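Local coordinates for sensor protein (Geobacter sulfurreducens, PDB 3H7M) that probably serves as a membrane-bound sensor histidine kinase, transferring a phosphoryl group from ATP to a protein histidine, this piece being its sensor domain with similarity to periplasmic binding proteins, at residues A[38-43]-A[222-227]; A[46-51]-A[208-213]. All blocks are in the same frame, centred on the assembly; numbering follows the deposited sequence. Where two conformers were deposited one is given.

Contact 1: residues A[38-43]-A[222-227]; sequences VELTRA and EAIRAK
I224 pushes its two branches into the surface formed by E39, L40 and A43, and it contributes the largest share of the surface buried between residues 38-43 and 222-227. Its CD1 reaches A43 CB at 3.7 Å and L40 CD1 at 3.9 Å, so the end of the longer branch touches both groups, which lie about at right angles as seen from it. The shorter branch covers the aliphatic base of the glutamate, with I224 CG2 3.9 Å from E39 CB. This division follows from the first torsion, which sets CG2 anti to the backbone N and CG1 anti to the carbonyl carbon (chi1 -67°). E39 and I224 run alongside each other with their ends pointing oppositely, which carries the carboxylate beyond the isoleucine to K227. In one of its two conformers that lysine arrives extended, roughly perpendicular to the glutamate. There K227 NZ donates to E39 OE1 at 3.1 Å on the syn side, 30° out of the carboxylate plane, with a weak second bond to E39 OE2 at 3.4 Å. The bridge is therefore tentative, but it may close the more exposed margin of the apolar patch. Away from this interface, R225 NE and NH2 both bond E222 OE1. The two helical segments run nearly antiparallel, at 163°, with their axes 10.2 Å apart at closest approach. Helix 36-48 thus lies between helix 220-227 and the main sheet, where V38, T41 and R42 touch F54 of strand 52-57 and T41 OG1 is hydrogen-bonded to Y195 and Q75.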
ATOM      1  N   VAL A  38      -2.039   6.661  -8.501  1.00 37.99           N
ATOM      2  CA  VAL A  38      -2.950   7.525  -9.251  1.00 32.45           C
ATOM      3  C   VAL A  38      -2.361   7.938 -10.596  1.00 26.43           C
ATOM      4  O   VAL A  38      -2.984   7.816 -11.646  1.00 40.95           O
ATOM      5  CB  VAL A  38      -3.288   8.764  -8.373  1.00 34.11           C
ATOM      6  CG1 VAL A  38      -4.047   9.825  -9.154  1.00 32.78           C
ATOM      7  CG2 VAL A  38      -4.146   8.302  -7.199  1.00 35.26           C
ATOM      8  N   GLU A  39      -1.142   8.408 -10.560  1.00 28.78           N
ATOM      9  CA  GLU A  39      -0.465   8.822 -11.758  1.00 32.52           C
ATOM     10  C   GLU A  39      -0.317   7.615 -12.703  1.00 38.00           C
ATOM     11  O   GLU A  39      -0.486   7.719 -13.925  1.00 32.84           O
ATOM     12  CB  GLU A  39       0.895   9.357 -11.359  1.00 36.24           C
ATOM     13  CG  GLU A  39       1.382  10.478 -12.215  1.00 55.89           C
ATOM     14  CD  GLU A  39       2.367  11.358 -11.483  1.00 57.09           C
ATOM     15  OE1 GLU A  39       2.036  11.752 -10.335  1.00 44.49           O
ATOM     16  OE2 GLU A  39       3.443  11.654 -12.066  1.00 53.32           O
ATOM     17  N   LEU A  40       0.010   6.467 -12.121  1.00 32.25           N
ATOM     18  CA  LEU A  40       0.178   5.242 -12.888  1.00 34.91           C
ATOM     19  C   LEU A  40      -1.159   4.864 -13.548  1.00 33.66           C
ATOM     20  O   LEU A  40      -1.239   4.605 -14.746  1.00 38.37           O
ATOM     21  CB  LEU A  40       0.644   4.137 -11.949  1.00 35.70           C
ATOM     22  CG  LEU A  40       1.796   3.273 -12.454  1.00 50.28           C
ATOM     23  CD1 LEU A  40       2.891   4.152 -13.055  1.00 42.46           C
ATOM     24  CD2 LEU A  40       2.346   2.452 -11.297  1.00 45.47           C
ATOM     25  N   THR A  41      -2.206   4.837 -12.745  1.00 31.51           N
ATOM     26  CA  THR A  41      -3.521   4.525 -13.244  1.00 35.17           C
ATOM     27  C   THR A  41      -3.972   5.515 -14.314  1.00 38.65           C
ATOM     28  O   THR A  41      -4.517   5.113 -15.326  1.00 41.26           O
ATOM     29  CB  THR A  41      -4.526   4.538 -12.127  1.00 31.41           C
ATOM     30  OG1 THR A  41      -4.245   3.450 -11.252  1.00 31.48           O
ATOM     31  CG2 THR A  41      -5.960   4.411 -12.689  1.00 31.39           C
ATOM     32  N   ARG A  42      -3.747   6.807 -14.100  1.00 36.51           N
ATOM     33  CA  ARG A  42      -4.162   7.762 -15.109  1.00 33.15           C
ATOM     34  C   ARG A  42      -3.386   7.525 -16.375  1.00 36.13           C
ATOM     35  O   ARG A  42      -3.945   7.615 -17.477  1.00 34.24           O
ATOM     36  CB  ARG A  42      -3.946   9.211 -14.664  1.00 36.56           C
ATOM     37  CG  ARG A  42      -4.926   9.693 -13.601  1.00 46.40           C
ATOM     38  CD  ARG A  42      -4.992  11.218 -13.549  1.00 42.02           C
ATOM     39  NE  ARG A  42      -5.940  11.696 -12.539  1.00 50.40           N
ATOM     40  CZ  ARG A  42      -5.584  12.288 -11.401  1.00 50.23           C
ATOM     41  NH1 ARG A  42      -4.299  12.486 -11.125  1.00 51.05           N
ATOM     42  NH2 ARG A  42      -6.507  12.675 -10.531  1.00 50.48           N
ATOM     43  N   ALA A  43      -2.103   7.210 -16.237  1.00 28.66           N
ATOM     44  CA  ALA A  43      -1.306   7.003 -17.433  1.00 31.38           C
ATOM     45  C   ALA A  43      -1.806   5.774 -18.184  1.00 39.97           C
ATOM     46  O   ALA A  43      -1.884   5.787 -19.403  1.00 35.37           O
ATOM     47  CB  ALA A  43       0.175   6.857 -17.096  1.00 20.86           C
ATOM     48  N   GLU A 222       9.091   4.609 -15.787  1.00 30.60           N
ATOM     49  CA  GLU A 222      10.212   5.110 -15.008  1.00 38.58           C
ATOM     50  C   GLU A 222      10.075   6.616 -14.772  1.00 43.06           C
ATOM     51  O   GLU A 222      10.421   7.112 -13.702  1.00 44.68           O
ATOM     52  CB  GLU A 222      11.544   4.810 -15.713  1.00 32.78           C
ATOM     53  CG  GLU A 222      11.877   3.316 -15.846  1.00 44.89           C
ATOM     54  CD  GLU A 222      11.899   2.561 -14.517  1.00 54.54           C
ATOM     55  OE1 GLU A 222      12.043   3.205 -13.444  1.00 47.62           O
ATOM     56  OE2 GLU A 222      11.785   1.311 -14.558  1.00 52.99           O
ATOM     57  N   ALA A 223       9.565   7.338 -15.768  1.00 39.75           N
ATOM     58  CA  ALA A 223       9.385   8.784 -15.644  1.00 39.69           C
ATOM     59  C   ALA A 223       8.478   9.063 -14.477  1.00 37.90           C
ATOM     60  O   ALA A 223       8.738   9.961 -13.679  1.00 38.75           O
ATOM     61  CB  ALA A 223       8.773   9.371 -16.906  1.00 35.31           C
ATOM     62  N   ILE A 224       7.414   8.278 -14.366  1.00 35.22           N
ATOM     63  CA  ILE A 224       6.492   8.475 -13.266  1.00 30.09           C
ATOM     64  C   ILE A 224       7.132   8.052 -11.961  1.00 41.28           C
ATOM     65  O   ILE A 224       7.025   8.757 -10.951  1.00 44.52           O
ATOM     66  CB  ILE A 224       5.199   7.695 -13.481  1.00 27.46           C
ATOM     67  CG1 ILE A 224       4.437   8.279 -14.686  1.00 31.47           C
ATOM     68  CG2 ILE A 224       4.337   7.786 -12.236  1.00 30.96           C
ATOM     69  CD1 ILE A 224       3.295   7.425 -15.212  1.00 20.42           C
ATOM     70  N   ARG A 225       7.817   6.909 -11.979  1.00 37.98           N
ATOM     71  CA  ARG A 225       8.444   6.415 -10.762  1.00 35.98           C
ATOM     72  C   ARG A 225       9.535   7.341 -10.242  1.00 33.23           C
ATOM     73  O   ARG A 225       9.647   7.549  -9.044  1.00 37.68           O
ATOM     74  CB  ARG A 225       9.036   5.013 -10.954  1.00 29.16           C
ATOM     75  CG  ARG A 225       9.541   4.396  -9.644  1.00 34.11           C
ATOM     76  CD  ARG A 225       9.966   2.945  -9.805  1.00 34.38           C
ATOM     77  NE  ARG A 225      11.146   2.803 -10.646  1.00 45.40           N
ATOM     78  CZ  ARG A 225      12.388   2.966 -10.211  1.00 52.97           C
ATOM     79  NH1 ARG A 225      12.611   3.279  -8.937  1.00 47.09           N
ATOM     80  NH2 ARG A 225      13.409   2.796 -11.043  1.00 53.67           N
ATOM     81  N   ALA A 226      10.340   7.898 -11.132  1.00 33.33           N
ATOM     82  CA  ALA A 226      11.417   8.767 -10.685  1.00 37.14           C
ATOM     83  C   ALA A 226      10.882   9.957  -9.881  1.00 42.40           C
ATOM     84  O   ALA A 226      11.573  10.495  -9.030  1.00 47.43           O
ATOM     85  CB  ALA A 226      12.224   9.253 -11.881  1.00 27.42           C
ATOM     86  N   LYS A 227       9.643  10.357 -10.157  0.50 45.07           N
ATOM     87  CA  LYS A 227       9.028  11.483  -9.461  0.50 43.62           C
ATOM     88  C   LYS A 227       8.933  11.231  -7.959  0.50 44.29           C
ATOM     89  O   LYS A 227       9.225  12.120  -7.149  0.50 41.61           O
ATOM     90  CB  LYS A 227       7.627  11.751 -10.031  0.50 44.46           C
ATOM     91  CG  LYS A 227       6.823  12.843  -9.323  0.50 43.33           C
ATOM     92  CD  LYS A 227       5.507  13.114 -10.060  0.50 42.14           C
ATOM     93  CE  LYS A 227       4.703  14.266  -9.444  0.50 29.99           C
ATOM     94  NZ  LYS A 227       3.446  14.493 -10.214  0.50 21.68           N
TER

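Contact 2: residues A[46-51]-A[208-213]; sequences EVMGMT and FSEGLA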
ATOM      1  N   GLU A  46      -4.933   6.350 -19.999  1.00 42.22           N
ATOM      2  CA  GLU A  46      -4.693   7.066 -21.213  1.00 36.72           C
ATOM      3  C   GLU A  46      -4.204   6.198 -22.346  1.00 38.43           C
ATOM      4  O   GLU A  46      -4.649   6.384 -23.467  1.00 38.18           O
ATOM      5  CB  GLU A  46      -3.721   8.213 -20.989  1.00 35.03           C
ATOM      6  CG  GLU A  46      -3.515   8.999 -22.229  1.00 33.64           C
ATOM      7  CD  GLU A  46      -2.894  10.327 -21.972  1.00 51.68           C
ATOM      8  OE1 GLU A  46      -1.859  10.368 -21.273  1.00 51.64           O
ATOM      9  OE2 GLU A  46      -3.434  11.329 -22.483  1.00 57.62           O
ATOM     10  N   VAL A  47      -3.310   5.246 -22.099  1.00 31.47           N
ATOM     11  CA  VAL A  47      -2.861   4.458 -23.243  1.00 40.94           C
ATOM     12  C   VAL A  47      -3.878   3.388 -23.657  1.00 37.74           C
ATOM     13  O   VAL A  47      -3.918   2.997 -24.808  1.00 35.20           O
ATOM     14  CB  VAL A  47      -1.488   3.775 -23.004  1.00 39.42           C
ATOM     15  CG1 VAL A  47      -0.483   4.787 -22.447  1.00 26.98           C
ATOM     16  CG2 VAL A  47      -1.650   2.596 -22.096  1.00 35.11           C
ATOM     17  N   MET A  48      -4.701   2.938 -22.722  1.00 41.43           N
ATOM     18  CA  MET A  48      -5.697   1.906 -23.007  1.00 46.69           C
ATOM     19  C   MET A  48      -7.050   2.487 -23.417  1.00 47.28           C
ATOM     20  O   MET A  48      -8.009   1.746 -23.651  1.00 45.67           O
ATOM     21  CB  MET A  48      -5.908   1.007 -21.780  1.00 35.35           C
ATOM     22  CG  MET A  48      -4.658   0.322 -21.283  1.00 46.13           C
ATOM     23  SD  MET A  48      -3.762  -0.472 -22.605  1.00 46.18           S
ATOM     24  CE  MET A  48      -4.998  -1.736 -23.085  1.00 49.04           C
ATOM     25  N   GLY A  49      -7.119   3.809 -23.494  1.00 44.25           N
ATOM     26  CA  GLY A  49      -8.366   4.450 -23.864  1.00 45.02           C
ATOM     27  C   GLY A  49      -9.490   4.219 -22.867  1.00 41.78           C
ATOM     28  O   GLY A  49     -10.641   4.095 -23.257  1.00 51.88           O
ATOM     29  N   MET A  50      -9.162   4.152 -21.581  1.00 49.82           N
ATOM     30  CA  MET A  50     -10.166   3.948 -20.533  1.00 48.62           C
ATOM     31  C   MET A  50     -10.600   5.248 -19.888  1.00 50.27           C
ATOM     32  O   MET A  50      -9.933   6.282 -19.980  1.00 49.96           O
ATOM     33  CB  MET A  50      -9.626   3.102 -19.382  1.00 52.24           C
ATOM     34  CG  MET A  50      -9.298   1.670 -19.657  1.00 59.37           C
ATOM     35  SD  MET A  50      -8.717   0.929 -18.101  1.00 68.39           S
ATOM     36  CE  MET A  50      -7.039   1.371 -18.179  1.00 61.23           C
ATOM     37  N   THR A  51     -11.728   5.172 -19.207  1.00 50.45           N
ATOM     38  CA  THR A  51     -12.237   6.300 -18.462  1.00 48.52           C
ATOM     39  C   THR A  51     -12.302   5.752 -17.049  1.00 45.19           C
ATOM     40  O   THR A  51     -12.883   4.687 -16.809  1.00 44.35           O
ATOM     41  CB  THR A  51     -13.621   6.714 -18.940  1.00 54.99           C
ATOM     42  OG1 THR A  51     -13.475   7.676 -19.992  1.00 56.44           O
ATOM     43  CG2 THR A  51     -14.424   7.324 -17.797  1.00 60.77           C
ATOM     44  N   PHE A 208      -5.396  -3.873 -17.716  1.00 48.92           N
ATOM     45  CA  PHE A 208      -4.389  -3.225 -16.879  1.00 46.36           C
ATOM     46  C   PHE A 208      -2.982  -3.749 -17.064  1.00 42.54           C
ATOM     47  O   PHE A 208      -2.029  -2.964 -17.122  1.00 42.96           O
ATOM     48  CB  PHE A 208      -4.803  -3.304 -15.408  1.00 46.91           C
ATOM     49  CG  PHE A 208      -5.791  -2.238 -15.019  1.00 46.82           C
ATOM     50  CD1 PHE A 208      -5.355  -0.958 -14.683  1.00 51.98           C
ATOM     51  CD2 PHE A 208      -7.154  -2.468 -15.107  1.00 47.04           C
ATOM     52  CE1 PHE A 208      -6.272   0.079 -14.449  1.00 47.45           C
ATOM     53  CE2 PHE A 208      -8.078  -1.440 -14.877  1.00 44.28           C
ATOM     54  CZ  PHE A 208      -7.637  -0.168 -14.549  1.00 40.19           C
ATOM     55  N   SER A 209      -2.842  -5.062 -17.203  1.00 36.46           N
ATOM     56  CA  SER A 209      -1.519  -5.647 -17.357  1.00 37.40           C
ATOM     57  C   SER A 209      -0.857  -5.110 -18.606  1.00 39.39           C
ATOM     58  O   SER A 209       0.335  -4.802 -18.620  1.00 38.79           O
ATOM     59  CB  SER A 209      -1.620  -7.170 -17.445  1.00 35.77           C
ATOM     60  OG  SER A 209      -2.476  -7.671 -16.437  1.00 42.73           O
ATOM     61  N   GLU A 210      -1.652  -5.004 -19.657  1.00 33.21           N
ATOM     62  CA  GLU A 210      -1.179  -4.512 -20.937  1.00 42.45           C
ATOM     63  C   GLU A 210      -0.743  -3.043 -20.811  1.00 37.24           C
ATOM     64  O   GLU A 210       0.314  -2.645 -21.320  1.00 38.71           O
ATOM     65  CB  GLU A 210      -2.306  -4.665 -21.966  1.00 50.19           C
ATOM     66  CG  GLU A 210      -1.856  -4.712 -23.414  1.00 54.82           C
ATOM     67  CD  GLU A 210      -3.023  -4.874 -24.388  1.00 59.29           C
ATOM     68  OE1 GLU A 210      -3.989  -5.602 -24.057  1.00 57.03           O
ATOM     69  OE2 GLU A 210      -2.970  -4.282 -25.488  1.00 62.06           O
ATOM     70  N   GLY A 211      -1.564  -2.235 -20.138  1.00 36.56           N
ATOM     71  CA  GLY A 211      -1.207  -0.837 -19.939  1.00 35.55           C
ATOM     72  C   GLY A 211       0.115  -0.734 -19.173  1.00 35.94           C
ATOM     73  O   GLY A 211       1.017   0.013 -19.556  1.00 34.18           O
ATOM     74  N   LEU A 212       0.248  -1.516 -18.104  1.00 35.54           N
ATOM     75  CA  LEU A 212       1.481  -1.495 -17.312  1.00 36.90           C
ATOM     76  C   LEU A 212       2.655  -1.883 -18.186  1.00 39.67           C
ATOM     77  O   LEU A 212       3.690  -1.204 -18.205  1.00 46.00           O
ATOM     78  CB  LEU A 212       1.375  -2.460 -16.132  1.00 39.33           C
ATOM     79  CG  LEU A 212       2.527  -2.498 -15.132  1.00 48.70           C
ATOM     80  CD1 LEU A 212       2.845  -1.083 -14.584  1.00 39.52           C
ATOM     81  CD2 LEU A 212       2.113  -3.422 -14.010  1.00 35.17           C
ATOM     82  N   ALA A 213       2.484  -2.966 -18.938  1.00 33.90           N
ATOM     83  CA  ALA A 213       3.546  -3.423 -19.812  1.00 27.29           C
ATOM     84  C   ALA A 213       3.910  -2.332 -20.813  1.00 30.60           C
ATOM     85  O   ALA A 213       5.082  -2.127 -21.124  1.00 32.79           O
ATOM     86  CB  ALA A 213       3.108  -4.701 -20.539  1.00 35.53           C
TER
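M50 meets the F208 ring from one face, its bent thioether end set aslant to the aromatic side chain. The methyl is the group over the face: M50 CE lies 4.3 Å from the centroid of the F208 ring, 24° off the normal and displaced toward the rim, which is CH-pi geometry. The sulfur lies farther from the normal, 34° off, with M50 SD 3.9 Å from F208 CZ, making this a Met-aromatic contact as well. A turn at chi3 (-85°) after an extended chi2 brings the methyl round over the ring, which stacks in turn with Y195.

M48 is folded differently. Bends at chi2 and chi3 lay its sulfur against the backbone of helix 202-218, where M48 SD is 3.7 Å from G211 CA. The M48 and E210 side chains lie nearly perpendicular, with M48 CE 3.9 Å from E210 CD. The lack of a side chain at G211 permits this approach, since a beta carbon there would fall only 3.2 Å from M48 CG. V47 CG2 adds a looser touch on G211 CA at 4.1 Å. Replacing M48 by an alanine would probably open a gap over G211 and remove the apolar cover from the E210 stem and carboxyl end.

Between the two methionines, G49 takes positive phi in a Schellman motif that ends helix 36-48 and turns the chain toward strand 52-57. With no hydrogen bond across the segments, cohesion here rests on dispersion, thioether-aromatic attraction and close fit.

Overall arrangement
Both contacts use helix 36-48: contact 1 its N-terminal and middle turns, contact 2 its C-terminal end and the turn that follows, and their centres lie 12 Å apart. The partners are two successive helices near the C-terminus, 202-218 for contact 2 and 220-227 for contact 1. Along the chain the order is 38-43, 46-51, 208-213, 222-227, so contact 2 falls within the span that contact 1 bridges. More than 150 residues separate the two halves of either contact, including strands of the main mixed sheet. The C-terminal helices therefore pack back on the lobe that holds this early helix, as in periplasmic binding proteins of this family.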